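Local coordinates for split-soret cytochrome C (Desulfovibrio desulfuricans, PDB 1H21), which carries electrons on heme c groups shared between the two subunits of its homodimer and may take part in sulfate reduction, at residues G77-L89 and A141-K153. Numbering follows the deposited sequence.
Sequences GGISDWGTICGAL and ASDSVLCHISVSK. Unlike the reference sequence in segment 77-89: Cys86 (reference Tyr). With HEC (heme c), chain H.
Cys86 and Cys147 bring their sulfurs together in the buried heart of the contact, SG of Cys86 lying 3.2 Å from SG of Cys147, too far for a disulfide. Each cysteine sits where the chain enters a helix: Cys86 is the N-cap of 87-99 and Cys147 the first residue of 147-158. Three backbone hydrogen bonds join the segments around them. Cys86 N donates to Val145 O at 3.0 Å, and Cys147 N returns a bond to Thr84 O, both running almost in line with the acceptor's C=O. One residue further, His148 N reaches Gly83 O at 2.9 Å from a tilted direction. The CD1 branch of Leu89 crosses Val145, meeting its CG2 at 3.6 Å, and Phe113 touches both side chains. Leu146 folds CD2 back over the Thr84-Ile85 peptide. The His148 ring turns away instead: with CG anti to the backbone N (chi1 170°), NE2 binds the heme iron at 2.0 Å, opposite His233 of the second subunit, while ND1 is hydrogen-bonded to Lys224 O of that subunit. The two adjacent cysteines, with Cys171 near Cys147 and Cys44 near Gly77, are consistent with the inferred [2Fe-2S] site, and Cys147 directly precedes an axial ligand of a bis-histidine heme c shared across the dimer.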
# COMPACT_ATOMS: atom_id res chain seq x y z
N GLY A 77 1.74 6.83 7.34
CA GLY A 77 2.18 5.80 8.26
C GLY A 77 2.03 4.38 7.75
O GLY A 77 1.91 3.43 8.53
N GLY A 78 2.07 4.21 6.44
CA GLY A 78 1.91 2.90 5.85
C GLY A 78 0.46 2.47 5.92
O GLY A 78 0.17 1.29 5.99
N ILE A 79 -0.44 3.45 5.82
CA ILE A 79 -1.91 3.27 5.88
C ILE A 79 -2.39 3.22 7.35
O ILE A 79 -2.37 2.18 8.01
CB ILE A 79 -2.41 2.03 5.05
CG1 ILE A 79 -1.90 2.10 3.61
CG2 ILE A 79 -3.91 1.97 5.02
CD1 ILE A 79 -2.06 0.78 2.83
N SER A 80 -2.74 4.38 7.88
CA SER A 80 -3.20 4.50 9.25
C SER A 80 -2.30 3.80 10.26
O SER A 80 -2.77 3.02 11.10
CB SER A 80 -4.62 3.96 9.36
OG SER A 80 -5.54 4.96 9.05
N ASP A 81 -1.00 4.06 10.16
CA ASP A 81 0.01 3.49 11.06
C ASP A 81 0.17 1.99 11.05
O ASP A 81 0.66 1.42 12.01
CB ASP A 81 -0.23 3.91 12.51
CG ASP A 81 -0.31 5.41 12.67
OD1 ASP A 81 0.34 6.15 11.89
OD2 ASP A 81 -1.05 5.84 13.59
N TRP A 82 -0.27 1.33 10.00
CA TRP A 82 -0.10 -0.09 9.94
C TRP A 82 1.31 -0.46 9.47
O TRP A 82 1.68 -1.63 9.46
CB TRP A 82 -1.19 -0.71 9.09
CG TRP A 82 -2.42 -0.89 9.88
CD1 TRP A 82 -3.24 0.09 10.40
CD2 TRP A 82 -2.92 -2.14 10.36
NE1 TRP A 82 -4.21 -0.49 11.19
CE2 TRP A 82 -4.03 -1.86 11.18
CE3 TRP A 82 -2.52 -3.48 10.18
CZ2 TRP A 82 -4.76 -2.87 11.82
CZ3 TRP A 82 -3.23 -4.48 10.81
CH2 TRP A 82 -4.34 -4.17 11.63
N GLY A 83 2.10 0.57 9.13
CA GLY A 83 3.47 0.36 8.69
C GLY A 83 3.69 -0.53 7.48
O GLY A 83 4.71 -1.19 7.38
N THR A 84 2.75 -0.56 6.55
CA THR A 84 2.93 -1.40 5.36
C THR A 84 3.75 -0.62 4.31
O THR A 84 4.80 -0.06 4.64
CB THR A 84 1.56 -1.93 4.79
OG1 THR A 84 0.76 -0.85 4.28
CG2 THR A 84 0.77 -2.68 5.90
N ILE A 85 3.28 -0.55 3.08
CA ILE A 85 3.98 0.16 2.02
C ILE A 85 4.26 1.60 2.44
O ILE A 85 3.39 2.26 3.03
CB ILE A 85 3.13 0.15 0.72
CG1 ILE A 85 3.83 0.91 -0.41
CG2 ILE A 85 1.78 0.77 0.98
CD1 ILE A 85 5.18 0.35 -0.81
N CYS A 86 5.49 2.09 2.21
CA CYS A 86 5.79 3.47 2.54
C CYS A 86 4.94 4.40 1.67
O CYS A 86 4.94 4.30 0.45
CB CYS A 86 7.28 3.76 2.42
SG CYS A 86 8.01 3.98 4.08
N GLY A 87 4.14 5.23 2.33
CA GLY A 87 3.23 6.13 1.65
C GLY A 87 3.79 6.94 0.49
O GLY A 87 3.12 7.16 -0.52
N ALA A 88 5.02 7.43 0.66
CA ALA A 88 5.65 8.22 -0.39
C ALA A 88 5.78 7.37 -1.63
O ALA A 88 5.52 7.84 -2.74
CB ALA A 88 7.00 8.71 0.06
N LEU A 89 6.13 6.10 -1.44
CA LEU A 89 6.31 5.18 -2.55
C LEU A 89 5.00 4.91 -3.28
O LEU A 89 4.95 4.91 -4.52
CB LEU A 89 6.94 3.87 -2.08
CG LEU A 89 8.40 3.85 -1.62
CD1 LEU A 89 8.78 2.41 -1.42
CD2 LEU A 89 9.32 4.44 -2.65
N ALA A 141 20.21 2.65 4.39
CA ALA A 141 19.50 1.91 3.36
C ALA A 141 18.55 1.00 4.13
O ALA A 141 18.98 0.30 5.04
CB ALA A 141 20.47 1.10 2.54
N SER A 142 17.28 1.03 3.78
CA SER A 142 16.29 0.23 4.47
C SER A 142 16.26 -1.23 4.05
O SER A 142 16.07 -2.11 4.88
CB SER A 142 14.91 0.85 4.25
OG SER A 142 14.67 1.01 2.86
N ASP A 143 16.49 -1.48 2.76
CA ASP A 143 16.42 -2.81 2.17
C ASP A 143 14.97 -3.29 2.25
O ASP A 143 14.67 -4.48 2.19
CB ASP A 143 17.38 -3.79 2.86
CG ASP A 143 17.47 -5.16 2.14
OD1 ASP A 143 17.24 -5.26 0.91
OD2 ASP A 143 17.80 -6.16 2.83
N SER A 144 14.06 -2.33 2.39
CA SER A 144 12.64 -2.61 2.49
C SER A 144 11.81 -1.42 2.06
O SER A 144 12.08 -0.28 2.42
CB SER A 144 12.22 -3.03 3.91
OG SER A 144 10.81 -3.26 4.03
N VAL A 145 10.77 -1.74 1.31
CA VAL A 145 9.81 -0.81 0.78
C VAL A 145 8.70 -0.62 1.84
O VAL A 145 7.89 0.31 1.76
CB VAL A 145 9.33 -1.42 -0.54
CG1 VAL A 145 7.88 -1.21 -0.76
CG2 VAL A 145 10.16 -0.88 -1.69
N LEU A 146 8.75 -1.45 2.88
CA LEU A 146 7.78 -1.44 3.96
C LEU A 146 8.17 -0.44 5.03
O LEU A 146 9.29 -0.48 5.53
CB LEU A 146 7.67 -2.84 4.56
CG LEU A 146 7.11 -3.92 3.63
CD1 LEU A 146 6.99 -5.23 4.37
CD2 LEU A 146 5.76 -3.46 3.05
N CYS A 147 7.24 0.44 5.38
CA CYS A 147 7.39 1.48 6.40
C CYS A 147 7.85 0.96 7.78
O CYS A 147 8.68 1.59 8.44
CB CYS A 147 6.05 2.17 6.59
SG CYS A 147 6.08 3.93 6.68
N HIS A 148 7.28 -0.15 8.23
CA HIS A 148 7.67 -0.71 9.52
C HIS A 148 9.15 -1.00 9.57
O HIS A 148 9.81 -0.62 10.53
CB HIS A 148 6.95 -2.01 9.88
CG HIS A 148 7.53 -2.69 11.09
ND1 HIS A 148 7.43 -2.19 12.36
CD2 HIS A 148 8.33 -3.78 11.18
CE1 HIS A 148 8.17 -2.96 13.17
NE2 HIS A 148 8.74 -3.94 12.51
N ILE A 149 9.63 -1.71 8.56
CA ILE A 149 11.04 -2.07 8.46
C ILE A 149 11.98 -0.89 8.25
O ILE A 149 13.03 -0.80 8.86
CB ILE A 149 11.26 -3.10 7.35
CG1 ILE A 149 10.45 -4.35 7.67
CG2 ILE A 149 12.73 -3.48 7.26
CD1 ILE A 149 10.69 -5.47 6.74
N SER A 150 11.59 0.01 7.36
CA SER A 150 12.37 1.20 7.05
C SER A 150 12.52 2.08 8.31
O SER A 150 13.65 2.36 8.76
CB SER A 150 11.65 1.97 5.92
OG SER A 150 12.26 3.21 5.62
N VAL A 151 11.40 2.49 8.89
CA VAL A 151 11.43 3.35 10.07
C VAL A 151 12.01 2.69 11.34
O VAL A 151 12.96 3.21 11.92
CB VAL A 151 10.03 3.96 10.37
CG1 VAL A 151 10.08 4.83 11.63
CG2 VAL A 151 9.53 4.80 9.17
N SER A 152 11.45 1.56 11.76
CA SER A 152 11.90 0.87 12.96
C SER A 152 13.41 0.60 13.02
O SER A 152 14.04 0.85 14.05
CB SER A 152 11.10 -0.42 13.16
OG SER A 152 9.71 -0.12 13.20
N LYS A 153 13.99 0.12 11.91
CA LYS A 153 15.42 -0.18 11.83
C LYS A 153 16.24 1.12 12.03
O LYS A 153 17.12 1.19 12.89
CB LYS A 153 15.72 -0.79 10.47
CG LYS A 153 17.06 -1.47 10.34
CD LYS A 153 17.23 -1.97 8.94
CE LYS A 153 18.62 -2.51 8.77
NZ LYS A 153 18.86 -2.87 7.34
FE HEC H . 9.22 -5.69 13.30
CHA HEC H . 12.30 -4.43 12.91
CHB HEC H . 9.13 -4.52 16.55
CHC HEC H . 5.90 -6.40 13.45
CHD HEC H . 9.51 -7.52 10.49
NA HEC H . 10.51 -4.75 14.46
C1A HEC H . 11.68 -4.15 14.08
C2A HEC H . 12.25 -3.30 15.11
C3A HEC H . 11.41 -3.45 16.22
C4A HEC H . 10.33 -4.36 15.80
CMA HEC H . 11.51 -2.76 17.58
CAA HEC H . 13.54 -2.46 15.02
CBA HEC H . 14.80 -3.19 15.50
CGA HEC H . 15.49 -4.03 14.44
O1A HEC H . 15.79 -5.22 14.70
O2A HEC H . 15.79 -3.49 13.36
NB HEC H . 7.82 -5.55 14.74
C1B HEC H . 7.95 -5.08 16.04
C2B HEC H . 6.65 -5.04 16.75
C3B HEC H . 5.72 -5.44 15.80
C4B HEC H . 6.47 -5.81 14.60
CMB HEC H . 6.38 -4.67 18.23
CAB HEC H . 4.33 -5.52 15.98
CBB HEC H . 3.56 -4.33 16.35
NC HEC H . 7.98 -6.67 12.11
C1C HEC H . 6.61 -6.81 12.30
C2C HEC H . 6.03 -7.53 11.17
C3C HEC H . 7.05 -7.86 10.27
C4C HEC H . 8.24 -7.34 10.93
CMC HEC H . 4.54 -7.93 11.08
CAC HEC H . 6.96 -8.69 9.12
CBC HEC H . 6.19 -8.39 7.88
ND HEC H . 10.66 -6.00 12.08
C1D HEC H . 10.66 -6.89 11.03
C2D HEC H . 11.91 -6.80 10.32
C3D HEC H . 12.68 -5.87 10.90
C4D HEC H . 11.87 -5.36 12.00
CMD HEC H . 12.27 -7.60 9.10
CAD HEC H . 14.10 -5.47 10.46
CBD HEC H . 15.17 -6.25 11.21
CGD HEC H . 16.58 -5.84 10.81
O1D HEC H . 17.05 -4.76 11.26
O2D HEC H . 17.21 -6.60 10.04